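Local coordinates for amino acid ABC transporter, periplasmic amino acid-binding protein (Brucella ovis, PDB 4Z9N) that binds glutathione and, as a family 3 solute-binding protein, probably delivers this or related solutes to an ABC transporter in the inner membrane, at residues A246-M251 with I285-G290; Y241-T244 with E250-K253. All blocks are in the same frame, centred on the assembly; numbering follows the deposited sequence.

Interactions 1 and 2 meet the short helix 248-251 from two directions: 285-290 approaches it through Val248 and Glu249, 241-244 through Met251. Their centres are about 7 Å apart, and the two contacts touch. Val248 CG2 lies 3.7 Å from Ile243 CG2, joining the apolar parts of both, while Ile286 CG2 packs 3.3 Å from Thr244 O. Asn247 ND2 reaches Gly242 O at 3.0 Å, probably a hydrogen bond, which ties the start of 246-251 back to the turn that follows helix 222-240. Neither contact contributes to the glutathione pocket or to the sodium site formed by Asp96, Leu101, Asp102 and Gln219; both belong to the C-terminal part of the chain.

Interaction 1. Residues A246-M251 with I285-G290; sequences ANVEEM and IIKGVG
Lys287 NZ donates to Glu249 OE1 in a salt bridge modelled at 2.5 Å, a very short separation whose exact value is best treated as doubtful. The two side chains come together obliquely at the exposed margin of the contact. Glu249 sends CG anti to its backbone N and then bends at chi2 (68°), which swings the carboxylate round toward 285-290; Lys287 kinks at its own chi2 and runs out extended beyond it, passing its CE 4.1 Å from Glu249 CB. Beneath the ion pair lies the apolar part. Val248 points at the other helix, and its CG1 meets Lys287 CG at 3.7 Å, the two chains crossing at about a right angle. Val248 CB sits 3.9 Å from Ile286 CG2, with the CG2 branch of Val248 beside Ile286 CB. Ile286 thus meets the valine with CB and the CG2 methyl, while CG1 leads away. Both Val248 and Ile286 are buried. Val248 also packs on Leu263, and Gln245 NE2 hydrogen-bonds to Lys287 O. The contact joins helix 248-251 to the last turns of helix 281-289, which in turn lies against helix 222-240, where Ile286 packs on Ala238.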
loop_
_atom_site.group_PDB
_atom_site.type_symbol
_atom_site.label_atom_id
_atom_site.label_comp_id
_atom_site.label_asym_id
_atom_site.label_seq_id
_atom_site.Cartn_x
_atom_site.Cartn_y
_atom_site.Cartn_z
ATOM N N ALA D 246 8.348 -18.778 -17.450
ATOM C CA ALA D 246 8.540 -20.082 -18.078
ATOM C C ALA D 246 7.314 -20.982 -17.977
ATOM O O ALA D 246 7.087 -21.824 -18.852
ATOM C CB ALA D 246 9.749 -20.777 -17.471
ATOM N N ASN D 247 6.512 -20.823 -16.927
ATOM C CA ASN D 247 5.434 -21.793 -16.728
ATOM C C ASN D 247 4.029 -21.232 -16.909
ATOM O O ASN D 247 3.058 -21.971 -16.794
ATOM C CB ASN D 247 5.554 -22.456 -15.345
ATOM C CG ASN D 247 5.166 -21.537 -14.178
ATOM O OD1 ASN D 247 4.566 -20.469 -14.347
ATOM N ND2 ASN D 247 5.505 -21.979 -12.966
ATOM N N VAL D 248 3.915 -19.933 -17.175
ATOM C CA VAL D 248 2.590 -19.310 -17.204
ATOM C C VAL D 248 1.661 -19.930 -18.263
ATOM O O VAL D 248 0.450 -20.026 -18.052
ATOM C CB VAL D 248 2.704 -17.786 -17.399
ATOM C CG1 VAL D 248 3.354 -17.448 -18.730
ATOM C CG2 VAL D 248 1.333 -17.138 -17.271
ATOM N N GLU D 249 2.204 -20.364 -19.394
ATOM C CA GLU D 249 1.341 -20.955 -20.409
ATOM C C GLU D 249 0.752 -22.252 -19.874
ATOM O O GLU D 249 -0.413 -22.547 -20.112
ATOM C CB GLU D 249 2.093 -21.196 -21.719
ATOM C CG GLU D 249 1.215 -21.755 -22.848
ATOM C CD GLU D 249 0.173 -20.765 -23.354
ATOM O OE1 GLU D 249 0.334 -19.550 -23.116
ATOM O OE2 GLU D 249 -0.796 -21.211 -24.007
ATOM N N GLU D 250 1.553 -23.008 -19.130
ATOM C CA GLU D 250 1.065 -24.212 -18.461
ATOM C C GLU D 250 0.112 -23.880 -17.306
ATOM O O GLU D 250 -0.891 -24.567 -17.093
ATOM C CB GLU D 250 2.236 -25.043 -17.933
ATOM C CG GLU D 250 2.810 -26.062 -18.914
ATOM C CD GLU D 250 1.750 -26.802 -19.713
ATOM O OE1 GLU D 250 1.298 -26.275 -20.757
ATOM O OE2 GLU D 250 1.363 -27.908 -19.282
ATOM N N MET D 251 0.433 -22.839 -16.547
ATOM C CA MET D 251 -0.386 -22.493 -15.389
ATOM C C MET D 251 -1.789 -22.050 -15.801
ATOM O O MET D 251 -2.726 -22.123 -15.007
ATOM C CB MET D 251 0.288 -21.402 -14.554
ATOM C CG MET D 251 1.438 -21.900 -13.690
ATOM S SD MET D 251 0.889 -23.011 -12.371
ATOM C CE MET D 251 2.422 -23.303 -11.498
ATOM N N ILE D 285 1.478 -10.026 -19.233
ATOM C CA ILE D 285 2.488 -9.449 -18.355
ATOM C C ILE D 285 3.590 -10.472 -18.059
ATOM O O ILE D 285 4.775 -10.198 -18.258
ATOM C CB ILE D 285 1.887 -8.911 -17.020
ATOM C CG1 ILE D 285 0.887 -7.768 -17.265
ATOM C CG2 ILE D 285 2.996 -8.464 -16.120
ATOM C CD1 ILE D 285 0.096 -7.333 -16.012
ATOM N N ILE D 286 3.206 -11.642 -17.563
ATOM C CA ILE D 286 4.193 -12.616 -17.121
ATOM C C ILE D 286 5.036 -13.152 -18.298
ATOM O O ILE D 286 6.246 -13.373 -18.165
ATOM C CB ILE D 286 3.502 -13.761 -16.356
ATOM C CG1 ILE D 286 2.726 -13.198 -15.166
ATOM C CG2 ILE D 286 4.523 -14.749 -15.848
ATOM C CD1 ILE D 286 3.597 -12.416 -14.164
ATOM N N LYS D 287 4.410 -13.345 -19.451
ATOM C CA LYS D 287 5.165 -13.712 -20.645
ATOM C C LYS D 287 6.183 -12.638 -21.015
ATOM O O LYS D 287 7.303 -12.947 -21.442
ATOM C CB LYS D 287 4.218 -13.962 -21.819
ATOM C CG LYS D 287 3.393 -15.228 -21.664
ATOM C CD LYS D 287 3.159 -15.908 -22.982
ATOM C CE LYS D 287 2.370 -17.200 -22.779
ATOM N NZ LYS D 287 1.576 -17.587 -23.984
ATOM N N GLY D 288 5.792 -11.379 -20.836
ATOM C CA GLY D 288 6.635 -10.262 -21.222
ATOM C C GLY D 288 7.841 -10.027 -20.330
ATOM O O GLY D 288 8.934 -9.739 -20.825
ATOM N N VAL D 289 7.656 -10.143 -19.016
ATOM C CA VAL D 289 8.702 -9.744 -18.070
ATOM C C VAL D 289 8.868 -10.720 -16.894
ATOM O O VAL D 289 9.783 -10.557 -16.088
ATOM C CB VAL D 289 8.433 -8.319 -17.527
ATOM C CG1 VAL D 289 8.522 -7.264 -18.661
ATOM C CG2 VAL D 289 7.083 -8.263 -16.824
ATOM N N GLY D 290 8.005 -11.725 -16.797
ATOM C CA GLY D 290 8.022 -12.631 -15.658
ATOM C C GLY D 290 7.355 -12.008 -14.439
ATOM O O GLY D 290 6.809 -10.907 -14.531
#

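Interaction 2. Residues Y241-T244 with E250-K253; sequences YGIT and EMKK
Met251 crosses Ile243 at a slant and reaches Gly242 with its methyl, and this one residue supplies more than half of the surface buried here. Its CB points at 241-244, and a bend at chi2 (-67°) followed by an extended last torsion carries the methyl to the backbone of the turn: CE lies 3.7 Å from Gly242 O, a carbonyl oxygen that Asn247 ND2 also engages. Nearer the backbone of the methionine, Met251 CG packs 4.1 Å from Ile243 CG1. That CG1, beside the isoleucine's backbone N and anti to its carbonyl carbon (chi1 -57°), makes the closest touch between the two side chains. The contact is purely van der Waals, with backbones 6.8 Å apart from Ile243 CA to Met251 CA. Gly242, with positive phi (70°), is the C-prime residue of a Schellman motif that ends helix 222-240, in which Ile243 N bonds back to Ala238 O; that turn delivers Ile243 to Met251. Leu263 touches both Ile243 and Met251, and Tyr241 rests on Lys210 of the second subunit. The loop leading from helix 222-240 into helix 248-251 is backed by helix 257-262, whose Ile259 and Leu262 pack on Ile243.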
loop_
_atom_site.group_PDB
_atom_site.type_symbol
_atom_site.label_atom_id
_atom_site.label_comp_id
_atom_site.label_asym_id
_atom_site.label_seq_id
_atom_site.Cartn_x
_atom_site.Cartn_y
_atom_site.Cartn_z
ATOM N N TYR D 241 1.767 -16.954 -6.293
ATOM C CA TYR D 241 1.151 -18.192 -6.753
ATOM C C TYR D 241 2.112 -19.075 -7.564
ATOM O O TYR D 241 1.702 -20.089 -8.109
ATOM C CB TYR D 241 -0.101 -17.897 -7.589
ATOM C CG TYR D 241 -1.209 -17.121 -6.889
ATOM C CD1 TYR D 241 -1.288 -17.053 -5.507
ATOM C CD2 TYR D 241 -2.188 -16.468 -7.627
ATOM C CE1 TYR D 241 -2.319 -16.350 -4.881
ATOM C CE2 TYR D 241 -3.214 -15.768 -7.010
ATOM C CZ TYR D 241 -3.276 -15.711 -5.637
ATOM O OH TYR D 241 -4.300 -15.007 -5.027
ATOM N N GLY D 242 3.388 -18.709 -7.615
ATOM C CA GLY D 242 4.388 -19.518 -8.298
ATOM C C GLY D 242 4.253 -19.533 -9.815
ATOM O O GLY D 242 4.646 -20.508 -10.476
ATOM N N ILE D 243 3.697 -18.450 -10.361
ATOM C CA ILE D 243 3.534 -18.296 -11.800
ATOM C C ILE D 243 4.710 -17.506 -12.341
ATOM O O ILE D 243 4.963 -16.371 -11.911
ATOM C CB ILE D 243 2.205 -17.606 -12.162
ATOM C CG1 ILE D 243 1.034 -18.388 -11.586
ATOM C CG2 ILE D 243 2.054 -17.517 -13.694
ATOM C CD1 ILE D 243 -0.233 -17.579 -11.511
ATOM N N THR D 244 5.418 -18.110 -13.284
ATOM C CA THR D 244 6.652 -17.548 -13.808
ATOM C C THR D 244 6.564 -17.369 -15.318
ATOM O O THR D 244 5.647 -17.882 -15.966
ATOM C CB THR D 244 7.860 -18.447 -13.476
ATOM O OG1 THR D 244 7.718 -19.704 -14.148
ATOM C CG2 THR D 244 7.945 -18.698 -11.975
ATOM N N GLU D 250 1.553 -23.008 -19.130
ATOM C CA GLU D 250 1.065 -24.212 -18.461
ATOM C C GLU D 250 0.112 -23.880 -17.306
ATOM O O GLU D 250 -0.891 -24.567 -17.093
ATOM C CB GLU D 250 2.236 -25.043 -17.933
ATOM C CG GLU D 250 2.810 -26.062 -18.914
ATOM C CD GLU D 250 1.750 -26.802 -19.713
ATOM O OE1 GLU D 250 1.298 -26.275 -20.757
ATOM O OE2 GLU D 250 1.363 -27.908 -19.282
ATOM N N MET D 251 0.433 -22.839 -16.547
ATOM C CA MET D 251 -0.386 -22.493 -15.389
ATOM C C MET D 251 -1.789 -22.050 -15.801
ATOM O O MET D 251 -2.726 -22.123 -15.007
ATOM C CB MET D 251 0.288 -21.402 -14.554
ATOM C CG MET D 251 1.438 -21.900 -13.690
ATOM S SD MET D 251 0.889 -23.011 -12.371
ATOM C CE MET D 251 2.422 -23.303 -11.498
ATOM N N LYS D 252 -1.939 -21.607 -17.045
ATOM C CA LYS D 252 -3.242 -21.182 -17.547
ATOM C C LYS D 252 -4.249 -22.327 -17.483
ATOM O O LYS D 252 -5.457 -22.095 -17.439
ATOM C CB LYS D 252 -3.123 -20.646 -18.980
ATOM N N LYS D 253 -3.748 -23.562 -17.460
ATOM C CA LYS D 253 -4.604 -24.739 -17.386
ATOM C C LYS D 253 -4.760 -25.244 -15.949
ATOM O O LYS D 253 -5.278 -26.339 -15.728
ATOM C CB LYS D 253 -4.047 -25.861 -18.279
#